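Local coordinates for alpha-glucosidase ([Eubacterium] rectale, PDB 6PNR), which is a family 31 glycoside hydrolase that acts as a sulfoquinovosidase, probably cleaving the alpha-glycosidic bond of sulfoquinovose-containing glycosides derived from sulfolipid, at residues 43-48 against 132-137; 621-626 against 645-650. All coordinates share one frame; numbering follows the deposited sequence.

Contact 1: residues 43-48 against 132-137; sequences GNFKIT and PIWTSE
Phe45 receives the indole edge of Trp134 on one face of its ring in a T-shaped pair: NE1 of Trp134 lies 3.3 Å from CG of Phe45, and the planes stand at 76°. The N-H edge of an indole is its electron-poor side, well suited to a phenyl face. Ile47, two residues along the strand and on the same side, completes a CH-pi contact, its CD1 placed 3.5 Å from the centroid of the Trp134 five-membered ring, almost on the normal. With CG of Trp134 anti to the backbone N (chi1 -173°), the indole reaches across to both side chains.

Nearer the ligand pocket the backbone takes over. Glu137 N donates to Gly43 O (2.9 Å), and glycine suits a backbone with positive phi where a side chain would run into Glu137 CG. Water 1 links Asn44 OD1 to Glu137 O, which also accepts from Ser136 OG at 2.8 Å. Glu137 OE2 is hydrogen-bonded to Tyr394 OH, and its side chain is about 6 Å from the bound inhibitor.

Strands 44-56 and 130-133 are the outermost of a six-stranded antiparallel sheet, so the contact links its two ends, residues 134-137 running on as loop. His412, from helix 408-429, stacks on Trp134 and meets Phe45 edge-to-face, while strand 29-41 packs against Phe45 and Ile47.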
ATOM      1  N   GLY A  43      -6.539  -2.944  17.200  1.00 30.26           N
ATOM      2  CA  GLY A  43      -7.718  -3.304  16.440  1.00 28.74           C
ATOM      3  C   GLY A  43      -7.582  -3.141  14.945  1.00 25.07           C
ATOM      4  O   GLY A  43      -8.520  -3.480  14.215  1.00 25.12           O
ATOM      5  N   ASN A  44      -6.456  -2.619  14.470  1.00 23.04           N
ATOM      6  CA  ASN A  44      -6.138  -2.559  13.046  1.00 30.66           C
ATOM      7  C   ASN A  44      -5.219  -3.725  12.701  1.00 28.89           C
ATOM      8  O   ASN A  44      -4.326  -4.066  13.481  1.00 29.76           O
ATOM      9  CB  ASN A  44      -5.456  -1.233  12.675  1.00 26.56           C
ATOM     10  CG  ASN A  44      -6.257  -0.012  13.110  1.00 26.61           C
ATOM     11  OD1 ASN A  44      -7.173   0.432  12.412  1.00 27.30           O
ATOM     12  ND2 ASN A  44      -5.908   0.537  14.263  1.00 24.37           N
ATOM     13  N   PHE A  45      -5.438  -4.338  11.538  1.00 27.48           N
ATOM     14  CA  PHE A  45      -4.732  -5.564  11.152  1.00 30.88           C
ATOM     15  C   PHE A  45      -4.146  -5.388   9.755  1.00 38.33           C
ATOM     16  O   PHE A  45      -4.888  -5.337   8.769  1.00 37.93           O
ATOM     17  CB  PHE A  45      -5.656  -6.796  11.178  1.00 26.80           C
ATOM     18  CG  PHE A  45      -6.114  -7.212  12.564  1.00 27.54           C
ATOM     19  CD1 PHE A  45      -7.202  -6.595  13.169  1.00 30.16           C
ATOM     20  CD2 PHE A  45      -5.466  -8.232  13.247  1.00 30.80           C
ATOM     21  CE1 PHE A  45      -7.616  -6.962  14.437  1.00 29.25           C
ATOM     22  CE2 PHE A  45      -5.887  -8.617  14.514  1.00 30.39           C
ATOM     23  CZ  PHE A  45      -6.952  -7.981  15.112  1.00 33.34           C
ATOM     24  N   LYS A  46      -2.823  -5.314   9.669  1.00 32.61           N
ATOM     25  CA  LYS A  46      -2.123  -5.391   8.394  1.00 41.30           C
ATOM     26  C   LYS A  46      -1.816  -6.860   8.131  1.00 35.36           C
ATOM     27  O   LYS A  46      -1.011  -7.470   8.844  1.00 33.33           O
ATOM     28  CB  LYS A  46      -0.848  -4.551   8.419  1.00 46.02           C
ATOM     29  CG  LYS A  46      -0.034  -4.599   7.132  1.00 50.03           C
ATOM     30  CD  LYS A  46       1.272  -3.806   7.264  1.00 62.88           C
ATOM     31  CE  LYS A  46       2.270  -4.207   6.182  1.00 69.73           C
ATOM     32  NZ  LYS A  46       1.598  -4.373   4.851  1.00 60.59           N
ATOM     33  N   ILE A  47      -2.477  -7.431   7.131  1.00 31.40           N
ATOM     34  CA  ILE A  47      -2.397  -8.854   6.833  1.00 34.97           C
ATOM     35  C   ILE A  47      -1.764  -9.036   5.457  1.00 38.34           C
ATOM     36  O   ILE A  47      -2.232  -8.460   4.467  1.00 42.01           O
ATOM     37  CB  ILE A  47      -3.787  -9.515   6.894  1.00 35.66           C
ATOM     38  CG1 ILE A  47      -4.288  -9.532   8.346  1.00 33.28           C
ATOM     39  CG2 ILE A  47      -3.737 -10.934   6.320  1.00 29.47           C
ATOM     40  CD1 ILE A  47      -5.678 -10.085   8.501  1.00 36.19           C
ATOM     41  N   THR A  48      -0.700  -9.828   5.400  1.00 32.84           N
ATOM     42  CA  THR A  48      -0.111 -10.264   4.144  1.00 36.08           C
ATOM     43  C   THR A  48       0.021 -11.781   4.170  1.00 37.08           C
ATOM     44  O   THR A  48      -0.021 -12.407   5.230  1.00 37.26           O
ATOM     45  CB  THR A  48       1.261  -9.628   3.904  1.00 37.02           C
ATOM     46  OG1 THR A  48       2.123  -9.957   5.000  1.00 45.86           O
ATOM     47  CG2 THR A  48       1.140  -8.117   3.787  1.00 45.19           C
ATOM     48  N   PRO A 132     -11.428  -8.560   1.359  1.00 27.01           N
ATOM     49  CA  PRO A 132     -11.017  -9.393   2.495  1.00 27.13           C
ATOM     50  C   PRO A 132     -12.106  -9.452   3.554  1.00 27.74           C
ATOM     51  O   PRO A 132     -12.783  -8.462   3.831  1.00 30.06           O
ATOM     52  CB  PRO A 132      -9.768  -8.673   3.022  1.00 27.17           C
ATOM     53  CG  PRO A 132      -9.202  -8.026   1.793  1.00 28.70           C
ATOM     54  CD  PRO A 132     -10.376  -7.611   0.954  1.00 27.79           C
ATOM     55  N   ILE A 133     -12.264 -10.632   4.149  1.00 28.83           N
ATOM     56  CA  ILE A 133     -13.290 -10.891   5.157  1.00 25.65           C
ATOM     57  C   ILE A 133     -12.567 -11.063   6.489  1.00 30.33           C
ATOM     58  O   ILE A 133     -12.092 -12.158   6.815  1.00 26.88           O
ATOM     59  CB  ILE A 133     -14.125 -12.138   4.799  1.00 28.42           C
ATOM     60  CG1 ILE A 133     -14.670 -12.036   3.369  1.00 23.83           C
ATOM     61  CG2 ILE A 133     -15.237 -12.401   5.853  1.00 27.16           C
ATOM     62  CD1 ILE A 133     -15.574 -10.841   3.100  1.00 27.27           C
ATOM     63  N   TRP A 134     -12.430  -9.969   7.239  1.00 27.08           N
ATOM     64  CA  TRP A 134     -11.679  -9.974   8.491  1.00 26.74           C
ATOM     65  C   TRP A 134     -12.227  -8.813   9.306  1.00 29.79           C
ATOM     66  O   TRP A 134     -12.095  -7.660   8.884  1.00 30.04           O
ATOM     67  CB  TRP A 134     -10.176  -9.819   8.228  1.00 26.56           C
ATOM     68  CG  TRP A 134      -9.283  -9.985   9.434  1.00 27.97           C
ATOM     69  CD1 TRP A 134      -8.708  -8.991  10.176  1.00 28.92           C
ATOM     70  CD2 TRP A 134      -8.850 -11.223  10.021  1.00 26.42           C
ATOM     71  NE1 TRP A 134      -7.943  -9.532  11.186  1.00 26.74           N
ATOM     72  CE2 TRP A 134      -8.021 -10.901  11.117  1.00 30.09           C
ATOM     73  CE3 TRP A 134      -9.098 -12.572   9.737  1.00 27.60           C
ATOM     74  CZ2 TRP A 134      -7.433 -11.879  11.922  1.00 25.29           C
ATOM     75  CZ3 TRP A 134      -8.504 -13.543  10.536  1.00 28.54           C
ATOM     76  CH2 TRP A 134      -7.684 -13.194  11.610  1.00 25.85           C
ATOM     77  N   THR A 135     -12.878  -9.107  10.427  1.00 24.52           N
ATOM     78  CA  THR A 135     -13.445  -8.023  11.225  1.00 27.31           C
ATOM     79  C   THR A 135     -12.317  -7.227  11.877  1.00 25.76           C
ATOM     80  O   THR A 135     -11.315  -7.788  12.328  1.00 26.85           O
ATOM     81  CB  THR A 135     -14.436  -8.563  12.270  1.00 26.49           C
ATOM     82  OG1 THR A 135     -14.981  -7.473  13.029  1.00 26.17           O
ATOM     83  CG2 THR A 135     -13.793  -9.580  13.217  1.00 25.46           C
ATOM     84  N   SER A 136     -12.447  -5.903  11.858  1.00 25.53           N
ATOM     85  CA  SER A 136     -11.392  -5.046  12.391  1.00 23.55           C
ATOM     86  C   SER A 136     -11.967  -3.648  12.560  1.00 26.64           C
ATOM     87  O   SER A 136     -13.091  -3.365  12.141  1.00 23.72           O
ATOM     88  CB  SER A 136     -10.163  -5.015  11.467  1.00 23.07           C
ATOM     89  OG  SER A 136     -10.400  -4.201  10.320  1.00 29.04           O
ATOM     90  N   GLU A 137     -11.179  -2.769  13.159  1.00 25.44           N
ATOM     91  CA  GLU A 137     -11.503  -1.357  13.030  1.00 22.98           C
ATOM     92  C   GLU A 137     -11.665  -1.033  11.544  1.00 23.71           C
ATOM     93  O   GLU A 137     -10.853  -1.484  10.720  1.00 24.79           O
ATOM     94  CB  GLU A 137     -10.400  -0.499  13.660  1.00 26.24           C
ATOM     95  CG  GLU A 137     -10.381  -0.558  15.184  1.00 26.65           C
ATOM     96  CD  GLU A 137     -11.452   0.320  15.814  1.00 31.68           C
ATOM     97  OE1 GLU A 137     -12.050   1.159  15.105  1.00 31.36           O
ATOM     98  OE2 GLU A 137     -11.717   0.154  17.018  1.00 32.04           O
TER
HETATM   99  O   HOH W   1      -8.282  -0.551   9.976  1.00 28.74           O
HETATM  100  O   HOH W   2      -7.289  -3.407   9.760  1.00 33.44           O

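Contact 2: residues 621-626 against 645-650; sequences WVHLWT and PAFYRK
Val622 and Tyr648 form the hydrogen-bonded pair at the middle of an antiparallel strand pairing in the C-terminal beta domain. Val622 N donates a hydrogen bond to Tyr648 O (2.8 Å), and Tyr648 N donates one to Val622 O (2.9 Å). Beyond the end of strand 621-623, Leu624 N continues the pattern to Ala646 O at 2.8 Å. The two carbonyls of the central pair each take a second, weaker contact from a CA-H group, Val622 O from Phe647 and Tyr648 O from Trp621.

On its other edge strand 646-649 bonds to strand 599-601, where Phe647 pairs with Leu600, and to Asp598 beside it through Arg649; Trp621 is backbone-bonded to Tyr630. Among the polar side chains, Trp621 NE1 donates to Pro617 O, Arg649 NH1 forms a salt bridge with Asp598, Lys650 NZ pairs with Glu629, and Tyr648 OH has a weak hydrogen bond with Arg662 NH1 of helix 655-665. His623 ND1 shares a 2.7 Å hydrogen bond with Thr626 OG1, which ties the turn after the strand to its last residue.

On the face of Trp621, His623 and Phe647, CD2 of His623 sits over the Phe647 ring, 3.5 Å from CE2 of Phe647. On the other face, beta-branched Val622 suits an extended strand. The Tyr648 side chain, with CG between backbone N and carbonyl carbon (chi1 63°), lies alongside Val622, whose CB sits over one face of the phenol ring, 3.8 Å from its centroid.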
ATOM      1  N   TRP A 621     -44.831   9.068  -8.005  1.00 36.89           N
ATOM      2  CA  TRP A 621     -44.150   9.561  -6.816  1.00 36.30           C
ATOM      3  C   TRP A 621     -44.657  10.942  -6.433  1.00 41.05           C
ATOM      4  O   TRP A 621     -45.015  11.754  -7.291  1.00 41.90           O
ATOM      5  CB  TRP A 621     -42.640   9.639  -7.030  1.00 35.37           C
ATOM      6  CG  TRP A 621     -41.944   8.341  -7.255  1.00 35.62           C
ATOM      7  CD1 TRP A 621     -41.456   7.868  -8.442  1.00 37.37           C
ATOM      8  CD2 TRP A 621     -41.607   7.357  -6.264  1.00 35.78           C
ATOM      9  NE1 TRP A 621     -40.851   6.650  -8.253  1.00 37.19           N
ATOM     10  CE2 TRP A 621     -40.926   6.315  -6.926  1.00 34.80           C
ATOM     11  CE3 TRP A 621     -41.813   7.259  -4.881  1.00 32.42           C
ATOM     12  CZ2 TRP A 621     -40.457   5.175  -6.255  1.00 40.23           C
ATOM     13  CZ3 TRP A 621     -41.360   6.118  -4.218  1.00 32.65           C
ATOM     14  CH2 TRP A 621     -40.679   5.099  -4.904  1.00 30.54           C
ATOM     15  N   VAL A 622     -44.671  11.202  -5.128  1.00 37.79           N
ATOM     16  CA  VAL A 622     -45.032  12.499  -4.567  1.00 31.74           C
ATOM     17  C   VAL A 622     -43.879  12.965  -3.686  1.00 36.77           C
ATOM     18  O   VAL A 622     -43.511  12.270  -2.734  1.00 37.92           O
ATOM     19  CB  VAL A 622     -46.331  12.440  -3.744  1.00 34.37           C
ATOM     20  CG1 VAL A 622     -46.688  13.840  -3.237  1.00 40.92           C
ATOM     21  CG2 VAL A 622     -47.483  11.836  -4.568  1.00 42.15           C
ATOM     22  N   HIS A 623     -43.311  14.129  -4.002  1.00 36.47           N
ATOM     23  CA  HIS A 623     -42.297  14.733  -3.141  1.00 38.39           C
ATOM     24  C   HIS A 623     -42.913  15.108  -1.797  1.00 38.61           C
ATOM     25  O   HIS A 623     -43.941  15.790  -1.744  1.00 37.88           O
ATOM     26  CB  HIS A 623     -41.693  15.962  -3.816  1.00 38.59           C
ATOM     27  CG  HIS A 623     -40.584  16.595  -3.038  1.00 40.00           C
ATOM     28  ND1 HIS A 623     -40.669  17.871  -2.528  1.00 42.03           N
ATOM     29  CD2 HIS A 623     -39.359  16.131  -2.690  1.00 41.17           C
ATOM     30  CE1 HIS A 623     -39.546  18.168  -1.898  1.00 45.90           C
ATOM     31  NE2 HIS A 623     -38.734  17.129  -1.980  1.00 38.54           N
ATOM     32  N   LEU A 624     -42.280  14.663  -0.707  1.00 38.11           N
ATOM     33  CA  LEU A 624     -42.937  14.697   0.599  1.00 37.33           C
ATOM     34  C   LEU A 624     -43.252  16.118   1.050  1.00 35.19           C
ATOM     35  O   LEU A 624     -44.329  16.376   1.603  1.00 39.49           O
ATOM     36  CB  LEU A 624     -42.068  13.993   1.646  1.00 38.38           C
ATOM     37  CG  LEU A 624     -42.560  14.078   3.096  1.00 34.12           C
ATOM     38  CD1 LEU A 624     -43.921  13.386   3.260  1.00 34.84           C
ATOM     39  CD2 LEU A 624     -41.530  13.469   4.041  1.00 35.02           C
ATOM     40  N   TRP A 625     -42.320  17.050   0.855  1.00 34.87           N
ATOM     41  CA  TRP A 625     -42.475  18.381   1.432  1.00 38.43           C
ATOM     42  C   TRP A 625     -43.323  19.314   0.574  1.00 41.86           C
ATOM     43  O   TRP A 625     -43.937  20.247   1.112  1.00 41.08           O
ATOM     44  CB  TRP A 625     -41.093  19.011   1.687  1.00 36.51           C
ATOM     45  CG  TRP A 625     -40.134  18.070   2.397  1.00 34.80           C
ATOM     46  CD1 TRP A 625     -38.999  17.508   1.878  1.00 33.32           C
ATOM     47  CD2 TRP A 625     -40.250  17.569   3.740  1.00 31.36           C
ATOM     48  NE1 TRP A 625     -38.399  16.700   2.816  1.00 32.09           N
ATOM     49  CE2 TRP A 625     -39.144  16.719   3.967  1.00 33.32           C
ATOM     50  CE3 TRP A 625     -41.175  17.760   4.773  1.00 33.63           C
ATOM     51  CZ2 TRP A 625     -38.943  16.057   5.192  1.00 29.09           C
ATOM     52  CZ3 TRP A 625     -40.977  17.104   5.983  1.00 33.78           C
ATOM     53  CH2 TRP A 625     -39.868  16.260   6.179  1.00 30.44           C
ATOM     54  N   THR A 626     -43.380  19.090  -0.741  1.00 41.82           N
ATOM     55  CA  THR A 626     -44.117  19.983  -1.627  1.00 40.78           C
ATOM     56  C   THR A 626     -45.401  19.396  -2.187  1.00 47.85           C
ATOM     57  O   THR A 626     -46.291  20.164  -2.557  1.00 41.21           O
ATOM     58  CB  THR A 626     -43.237  20.428  -2.805  1.00 47.51           C
ATOM     59  OG1 THR A 626     -42.776  19.277  -3.529  1.00 43.26           O
ATOM     60  CG2 THR A 626     -42.047  21.237  -2.303  1.00 40.44           C
ATOM     61  N   PRO A 645     -34.528  15.006   0.677  1.00 29.99           N
ATOM     62  CA  PRO A 645     -35.120  14.549  -0.584  1.00 31.38           C
ATOM     63  C   PRO A 645     -35.851  13.230  -0.388  1.00 29.51           C
ATOM     64  O   PRO A 645     -35.242  12.159  -0.445  1.00 32.20           O
ATOM     65  CB  PRO A 645     -33.904  14.412  -1.508  1.00 30.12           C
ATOM     66  CG  PRO A 645     -32.916  15.390  -0.938  1.00 30.43           C
ATOM     67  CD  PRO A 645     -33.081  15.213   0.548  1.00 28.66           C
ATOM     68  N   ALA A 646     -37.154  13.299  -0.130  1.00 30.48           N
ATOM     69  CA  ALA A 646     -37.948  12.131   0.223  1.00 30.14           C
ATOM     70  C   ALA A 646     -39.231  12.133  -0.591  1.00 35.70           C
ATOM     71  O   ALA A 646     -39.866  13.176  -0.764  1.00 34.48           O
ATOM     72  CB  ALA A 646     -38.277  12.109   1.715  1.00 29.23           C
ATOM     73  N   PHE A 647     -39.603  10.955  -1.085  1.00 32.65           N
ATOM     74  CA  PHE A 647     -40.749  10.786  -1.967  1.00 35.00           C
ATOM     75  C   PHE A 647     -41.527   9.567  -1.503  1.00 35.87           C
ATOM     76  O   PHE A 647     -40.944   8.615  -0.977  1.00 33.14           O
ATOM     77  CB  PHE A 647     -40.302  10.610  -3.432  1.00 33.39           C
ATOM     78  CG  PHE A 647     -39.344  11.679  -3.902  1.00 35.74           C
ATOM     79  CD1 PHE A 647     -38.005  11.654  -3.518  1.00 32.74           C
ATOM     80  CD2 PHE A 647     -39.779  12.709  -4.717  1.00 35.86           C
ATOM     81  CE1 PHE A 647     -37.129  12.643  -3.918  1.00 33.52           C
ATOM     82  CE2 PHE A 647     -38.903  13.698  -5.136  1.00 38.88           C
ATOM     83  CZ  PHE A 647     -37.570  13.665  -4.734  1.00 35.16           C
ATOM     84  N   TYR A 648     -42.845   9.600  -1.685  1.00 36.31           N
ATOM     85  CA  TYR A 648     -43.662   8.429  -1.408  1.00 36.72           C
ATOM     86  C   TYR A 648     -44.506   8.077  -2.630  1.00 40.97           C
ATOM     87  O   TYR A 648     -44.801   8.925  -3.475  1.00 37.03           O
ATOM     88  CB  TYR A 648     -44.567   8.621  -0.167  1.00 33.72           C
ATOM     89  CG  TYR A 648     -45.603   9.711  -0.265  1.00 41.30           C
ATOM     90  CD1 TYR A 648     -46.889   9.451  -0.742  1.00 42.63           C
ATOM     91  CD2 TYR A 648     -45.310  11.002   0.155  1.00 37.49           C
ATOM     92  CE1 TYR A 648     -47.841  10.469  -0.818  1.00 39.52           C
ATOM     93  CE2 TYR A 648     -46.238  12.007   0.088  1.00 40.47           C
ATOM     94  CZ  TYR A 648     -47.503  11.743  -0.396  1.00 45.01           C
ATOM     95  OH  TYR A 648     -48.411  12.773  -0.451  1.00 45.88           O
ATOM     96  N   ARG A 649     -44.875   6.799  -2.711  1.00 34.08           N
ATOM     97  CA  ARG A 649     -45.757   6.321  -3.770  1.00 41.83           C
ATOM     98  C   ARG A 649     -47.149   6.924  -3.618  1.00 34.43           C
ATOM     99  O   ARG A 649     -47.744   6.867  -2.536  1.00 37.23           O
ATOM    100  CB  ARG A 649     -45.843   4.799  -3.734  1.00 40.49           C
ATOM    101  CG  ARG A 649     -44.545   4.086  -4.069  1.00 37.01           C
ATOM    102  CD  ARG A 649     -44.737   2.565  -4.022  1.00 37.31           C
ATOM    103  NE  ARG A 649     -45.926   2.148  -4.754  1.00 55.63           N
ATOM    104  CZ  ARG A 649     -47.023   1.645  -4.191  1.00 53.73           C
ATOM    105  NH1 ARG A 649     -47.087   1.468  -2.872  1.00 51.57           N
ATOM    106  NH2 ARG A 649     -48.056   1.309  -4.952  1.00 61.77           N
ATOM    107  N   LYS A 650     -47.668   7.502  -4.707  1.00 38.68           N
ATOM    108  CA  LYS A 650     -48.973   8.164  -4.655  1.00 43.52           C
ATOM    109  C   LYS A 650     -50.062   7.235  -4.127  1.00 44.01           C
ATOM    110  O   LYS A 650     -50.944   7.664  -3.373  1.00 39.49           O
ATOM    111  CB  LYS A 650     -49.358   8.686  -6.037  1.00 47.46           C
ATOM    112  CG  LYS A 650     -50.728   9.363  -6.084  1.00 50.25           C
ATOM    113  CD  LYS A 650     -50.989   9.954  -7.465  1.00 56.48           C
ATOM    114  CE  LYS A 650     -52.242  10.832  -7.479  1.00 58.46           C
ATOM    115  NZ  LYS A 650     -52.427  11.505  -8.805  1.00 60.66           N
TER

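How the contacts relate
From the N terminus, the chain first passes through residues 43-48, on an outermost strand of the six-stranded N-terminal sheet, then runs through many further strands before 132-137 closes contact 1 across 83 intervening residues. That closure brings the two outermost strands of one sheet together, where helix 408-429 of the TIM-barrel domain packs against them, on the side where the inhibitor binds. Only after the barrel does contact 2 open, and it closes a much shorter loop of 18 residues within the C-terminal sheet, next to the final helix 655-665. The contacts therefore neither nest nor cross: they follow in series, on opposite sides of the chain's centre. The centres of contact 1 and contact 2 are about 41 Å apart.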